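Local coordinates for putative 6-phosphogluconolactonase (Neisseria gonorrhoeae, PDB 3LHI), which probably hydrolyses 6-phosphogluconolactone to 6-phosphogluconate in the oxidative stage of the pentose phosphate pathway, at residues A[20-23]-A[24-28]. Numbering follows the deposited sequence.
Sequences DAVA and DALQG
Val22 and Leu26, one helical turn apart, lie side by side and point the same way, with CG1 of Val22 4.1 Å from CD1 of Leu26. Leu26 can be followed outward from the backbone. Its CB rests against two carbonyl oxygens of the preceding turn, O of Val22 and O of Ala23. CG, placed beside the backbone N and anti to the carbonyl carbon (chi1 -69°), bends back over the first of these, 3.4 Å from O of Val22. Of the two methyls, CD1 is the one that turns along the helix to Val22, where it also lies 3.9 Å from O of Val22. CG1 of Val22, set anti to the backbone N (chi1 165°), is the branch that meets it. Beneath this pair runs the straightest of four successive i to i+4 backbone bonds, from N of Leu26 to O of Val22 (2.9 Å, N-H...O 169°). The bonds from N of Asp24 to O of Asp20, N of Ala25 to O of Ala21 and N of Gln27 to O of Ala23 continue the same regular alpha-helical pattern.

Polar groups line another flank. The carbonyl oxygen of Asp20 accepts both N of Asp24 at 3.0 Å and a water, and the same water donates to OD1 of Asp24 at 3.0 Å. It thus bridges backbone and carboxylate, whose CG stays close to that carbonyl. OD1 of Asp20, by contrast, forms a salt bridge with Lys56 and accepts a hydrogen bond from Gln16, while the amide nitrogen of Gln27 bonds to Asp31.

The two flanks suit an amphipathic helix laid against a sheet, in keeping with the Rossmann-like alpha/beta fold of the family. Helix 11-33 sets Val22 and Leu26 on strands 36-40 and 130-133, Ala21 and Val22 on Phe190 of strand 188-194, and Leu26 also on Leu58 and Trp60 in a neighbouring loop.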
ATOM      1  N   ASP A  20      -7.737   3.446 -13.982  1.00 14.46           N
ATOM      2  CA  ASP A  20      -8.909   4.256 -14.279  1.00 15.29           C
ATOM      3  C   ASP A  20      -9.692   4.504 -12.980  1.00 12.97           C
ATOM      4  O   ASP A  20     -10.108   5.633 -12.693  1.00 15.76           O
ATOM      5  CB  ASP A  20      -9.813   3.584 -15.298  1.00 15.71           C
ATOM      6  CG  ASP A  20      -9.215   3.512 -16.690  1.00 18.77           C
ATOM      7  OD1 ASP A  20      -8.210   4.169 -16.992  1.00 20.43           O
ATOM      8  OD2 ASP A  20      -9.811   2.702 -17.486  1.00 24.20           O
ATOM      9  N   ALA A  21      -9.902   3.458 -12.187  1.00 13.67           N
ATOM     10  CA  ALA A  21     -10.671   3.568 -10.949  1.00 13.50           C
ATOM     11  C   ALA A  21      -9.935   4.412  -9.921  1.00 14.61           C
ATOM     12  O   ALA A  21     -10.555   5.209  -9.211  1.00 14.53           O
ATOM     13  CB  ALA A  21     -10.999   2.171 -10.380  1.00 15.25           C
ATOM     14  N   VAL A  22      -8.615   4.230  -9.802  1.00 13.12           N
ATOM     15  CA  VAL A  22      -7.837   5.011  -8.854  1.00 12.92           C
ATOM     16  C   VAL A  22      -7.799   6.483  -9.252  1.00 12.57           C
ATOM     17  O   VAL A  22      -7.938   7.358  -8.380  1.00 13.30           O
ATOM     18  CB  VAL A  22      -6.411   4.380  -8.698  1.00 12.86           C
ATOM     19  CG1 VAL A  22      -5.466   5.372  -8.010  1.00 12.55           C
ATOM     20  CG2 VAL A  22      -6.473   3.033  -8.012  1.00 12.55           C
ATOM     21  N   ALA A  23      -7.635   6.782 -10.543  1.00 13.34           N
ATOM     22  CA  ALA A  23      -7.656   8.142 -10.995  1.00 13.44           C
ATOM     23  C   ALA A  23      -9.004   8.798 -10.682  1.00 13.30           C
ATOM     24  O   ALA A  23      -9.029   9.943 -10.213  1.00 14.72           O
ATOM     25  CB  ALA A  23      -7.350   8.225 -12.498  1.00 14.73           C
ATOM     26  N   ASP A  24     -10.086   8.056 -10.874  1.00 14.27           N
ATOM     27  CA  ASP A  24     -11.416   8.618 -10.564  1.00 15.79           C
ATOM     28  C   ASP A  24     -11.543   8.889  -9.051  1.00 14.27           C
ATOM     29  O   ASP A  24     -12.087   9.925  -8.625  1.00 15.91           O
ATOM     30  CB  ASP A  24     -12.524   7.692 -11.006  1.00 16.66           C
ATOM     31  CG  ASP A  24     -12.745   7.705 -12.509  1.00 23.40           C
ATOM     32  OD1 ASP A  24     -12.194   8.591 -13.222  1.00 26.58           O
ATOM     33  OD2 ASP A  24     -13.473   6.781 -12.954  1.00 29.87           O
ATOM     34  N   ALA A  25     -11.010   8.004  -8.217  1.00 14.33           N
ATOM     35  CA  ALA A  25     -11.085   8.209  -6.748  1.00 14.80           C
ATOM     36  C   ALA A  25     -10.224   9.414  -6.343  1.00 13.96           C
ATOM     37  O   ALA A  25     -10.608  10.244  -5.508  1.00 15.22           O
ATOM     38  CB  ALA A  25     -10.628   6.919  -6.028  1.00 14.84           C
ATOM     39  N   LEU A  26      -9.024   9.559  -6.913  1.00 12.47           N
ATOM     40  CA  LEU A  26      -8.203  10.720  -6.658  1.00 12.66           C
ATOM     41  C   LEU A  26      -8.901  12.009  -7.075  1.00 14.44           C
ATOM     42  O   LEU A  26      -8.843  13.019  -6.388  1.00 13.71           O
ATOM     43  CB  LEU A  26      -6.841  10.591  -7.310  1.00 13.92           C
ATOM     44  CG  LEU A  26      -5.928   9.529  -6.678  1.00 12.88           C
ATOM     45  CD1 LEU A  26      -4.678   9.333  -7.614  1.00 14.96           C
ATOM     46  CD2 LEU A  26      -5.470   9.868  -5.252  1.00 13.83           C
ATOM     47  N   GLN A  27      -9.542  11.973  -8.227  1.00 14.42           N
ATOM     48  CA  GLN A  27     -10.259  13.137  -8.749  1.00 15.53           C
ATOM     49  C   GLN A  27     -11.338  13.546  -7.769  1.00 14.82           C
ATOM     50  O   GLN A  27     -11.535  14.775  -7.562  1.00 17.33           O
ATOM     51  CB  GLN A  27     -10.811  12.899 -10.144  1.00 15.96           C
ATOM     52  CG  GLN A  27     -11.376  14.214 -10.721  1.00 16.94           C
ATOM     53  CD  GLN A  27     -10.317  15.262 -10.885  1.00 15.48           C
ATOM     54  OE1 GLN A  27      -9.317  15.023 -11.584  1.00 19.11           O
ATOM     55  NE2 GLN A  27     -10.521  16.459 -10.296  1.00 18.81           N
ATOM     56  N   GLY A  28     -12.024  12.580  -7.188  1.00 16.26           N
ATOM     57  CA  GLY A  28     -13.075  12.904  -6.216  1.00 16.84           C
ATOM     58  C   GLY A  28     -12.522  13.624  -4.994  1.00 16.62           C
ATOM     59  O   GLY A  28     -13.122  14.612  -4.528  1.00 17.93           O
TER
HETATM   60  O   HOH W   1      -9.969   7.496 -14.984  1.00 36.67           O